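Local coordinates for protein rubber oxygenase (PDB 5O1L) that cleaves the double bonds of poly(cis-1,4-isoprene) rubber with molecular oxygen at a b-type heme, giving oligo-isoprenoids with keto and aldehyde ends, at residues 77-82 and 91-96. Residues are numbered along the deposited sequence; the frame is centred on the assembly and turned at random.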
loop_
_atom_site.group_PDB
_atom_site.type_symbol
_atom_site.label_atom_id
_atom_site.label_comp_id
_atom_site.label_asym_id
_atom_site.label_seq_id
_atom_site.Cartn_x
_atom_site.Cartn_y
_atom_site.Cartn_z
ATOM N N ALA A 77 -18.287 7.983 -15.153
ATOM C CA ALA A 77 -19.642 7.498 -14.997
ATOM C C ALA A 77 -19.845 6.074 -15.535
ATOM O O ALA A 77 -20.595 5.332 -14.988
ATOM C CB ALA A 77 -20.585 8.478 -15.713
ATOM N N LEU A 78 -19.143 5.720 -16.602
ATOM C CA LEU A 78 -19.164 4.334 -17.115
ATOM C C LEU A 78 -18.480 3.388 -16.172
ATOM O O LEU A 78 -19.006 2.345 -15.820
ATOM C CB LEU A 78 -18.501 4.290 -18.467
ATOM C CG LEU A 78 -19.319 4.897 -19.572
ATOM C CD1 LEU A 78 -18.418 5.201 -20.758
ATOM C CD2 LEU A 78 -20.481 3.940 -19.890
ATOM N N LEU A 79 -17.330 3.792 -15.668
ATOM C CA LEU A 79 -16.559 2.888 -14.806
ATOM C C LEU A 79 -17.134 2.689 -13.446
ATOM O O LEU A 79 -16.862 1.673 -12.808
ATOM C CB LEU A 79 -15.114 3.306 -14.762
ATOM C CG LEU A 79 -14.484 2.998 -16.157
ATOM C CD1 LEU A 79 -13.017 3.270 -16.064
ATOM C CD2 LEU A 79 -14.719 1.609 -16.773
ATOM N N LYS A 80 -18.003 3.578 -13.022
ATOM C CA LYS A 80 -18.715 3.413 -11.776
ATOM C C LYS A 80 -19.488 2.121 -11.783
ATOM O O LYS A 80 -19.678 1.541 -10.755
ATOM C CB LYS A 80 -19.701 4.586 -11.541
ATOM C CG LYS A 80 -19.790 5.109 -10.134
ATOM C CD LYS A 80 -20.499 6.459 -10.118
ATOM C CE LYS A 80 -21.987 6.286 -10.446
ATOM N NZ LYS A 80 -22.853 7.358 -9.858
ATOM N N GLN A 81 -19.921 1.674 -12.961
ATOM C CA GLN A 81 -20.687 0.461 -13.134
ATOM C C GLN A 81 -19.853 -0.826 -13.152
ATOM O O GLN A 81 -20.413 -1.880 -13.110
ATOM C CB GLN A 81 -21.471 0.514 -14.469
ATOM C CG GLN A 81 -22.432 1.702 -14.583
ATOM C CD GLN A 81 -23.119 1.714 -15.956
ATOM O OE1 GLN A 81 -22.510 2.083 -16.974
ATOM N NE2 GLN A 81 -24.397 1.364 -15.995
ATOM N N TRP A 82 -18.548 -0.716 -13.226
ATOM C CA TRP A 82 -17.643 -1.866 -13.316
ATOM C C TRP A 82 -17.077 -2.143 -11.926
ATOM O O TRP A 82 -16.287 -1.386 -11.466
ATOM C CB TRP A 82 -16.535 -1.562 -14.348
ATOM C CG TRP A 82 -15.683 -2.789 -14.628
ATOM C CD1 TRP A 82 -16.148 -4.026 -14.950
ATOM C CD2 TRP A 82 -14.245 -2.884 -14.583
ATOM N NE1 TRP A 82 -15.098 -4.904 -15.124
ATOM C CE2 TRP A 82 -13.917 -4.229 -14.895
ATOM C CE3 TRP A 82 -13.233 -1.982 -14.389
ATOM C CZ2 TRP A 82 -12.612 -4.668 -14.968
ATOM C CZ3 TRP A 82 -11.928 -2.435 -14.430
ATOM C CH2 TRP A 82 -11.626 -3.762 -14.726
ATOM N N GLY A 91 -20.295 -1.050 -21.844
ATOM C CA GLY A 91 -20.236 -0.620 -23.233
ATOM C C GLY A 91 -20.120 0.902 -23.264
ATOM O O GLY A 91 -20.611 1.629 -22.341
ATOM N N GLY A 92 -19.544 1.416 -24.338
ATOM C CA GLY A 92 -19.450 2.865 -24.503
ATOM C C GLY A 92 -18.164 3.537 -24.161
ATOM O O GLY A 92 -18.021 4.746 -24.267
ATOM N N LEU A 93 -17.194 2.761 -23.650
ATOM C CA LEU A 93 -15.880 3.344 -23.447
ATOM C C LEU A 93 -15.207 3.745 -24.738
ATOM O O LEU A 93 -15.394 3.072 -25.739
ATOM C CB LEU A 93 -14.993 2.278 -22.750
ATOM C CG LEU A 93 -15.389 1.938 -21.318
ATOM C CD1 LEU A 93 -14.557 0.719 -20.923
ATOM C CD2 LEU A 93 -15.153 3.102 -20.370
ATOM N N PRO A 94 -14.356 4.783 -24.702
ATOM C CA PRO A 94 -13.505 5.087 -25.852
ATOM C C PRO A 94 -12.667 3.872 -26.198
ATOM O O PRO A 94 -12.237 3.128 -25.282
ATOM C CB PRO A 94 -12.543 6.165 -25.360
ATOM C CG PRO A 94 -13.015 6.551 -23.995
ATOM C CD PRO A 94 -14.029 5.615 -23.521
ATOM N N GLY A 95 -12.487 3.615 -27.480
ATOM C CA GLY A 95 -11.867 2.370 -27.942
ATOM C C GLY A 95 -10.479 2.095 -27.425
ATOM O O GLY A 95 -10.187 0.950 -27.135
ATOM N N ASP A 96 -9.642 3.115 -27.376
ATOM C CA ASP A 96 -8.263 2.951 -26.890
ATOM C C ASP A 96 -8.265 2.556 -25.412
ATOM O O ASP A 96 -7.492 1.664 -25.016
ATOM C CB ASP A 96 -7.366 4.181 -27.139
ATOM C CG ASP A 96 -7.968 5.547 -26.677
ATOM O OD1 ASP A 96 -9.126 5.684 -26.109
ATOM O OD2 ASP A 96 -7.208 6.559 -26.878
#
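L79 O, in the last part of helix 72-79, is gripped twice: W82 N donates to it at 3.0 Å, closing the type I turn from L79 to W82, and the ammonium of K193 on helix 187-204 adds a second bond, also taking W82 O. One residue back, Q81 N reaches L78 O at 3.1 Å. L78 and L79, whose carbonyls take these bonds, also meet the segment 91-96 with their side chains; no hydrogen bond crosses between the two, and leucine methyls make the contact, against one another and against backbone carbonyls. L93 CD2 is the side-chain atom of 91-96 that meets both leucines, 3.9 Å from L78 CD1 and likewise 3.9 Å from L79 CD2, with L78 CB slightly farther at 4.0 Å. The methyl thus sits against two successive leucines of the helix. The L79 and L93 side chains cross at roughly a right angle and meet through single methyls. In this all-alpha heme protein, whose ordered secondary structure is helix without strand, the contact folds the linker that follows helix 72-79 back against the C-terminal part of that helix, just before P94 takes the N-cap position of helix 95-104. L78 uses its fork differently: with CG set beside the backbone N (chi1 -73°) and CB directed at the linker, CD2 comes to 3.4 Å from G91 O and CD1 to 3.6 Å from G92 O, methyls against carbonyl oxygens. The positive phi of G92 (99°) turns the chain between the two carbonyls, ahead of L93. M101 of helix 95-104 touches both L79 and L93, while L79 also rests on M196 of helix 187-204, the helix carrying H198, the inferred axial ligand of the heme iron. From the L79 side chain to the heme is about 12 Å, whereas L78 and the two glycines lie toward the protein surface.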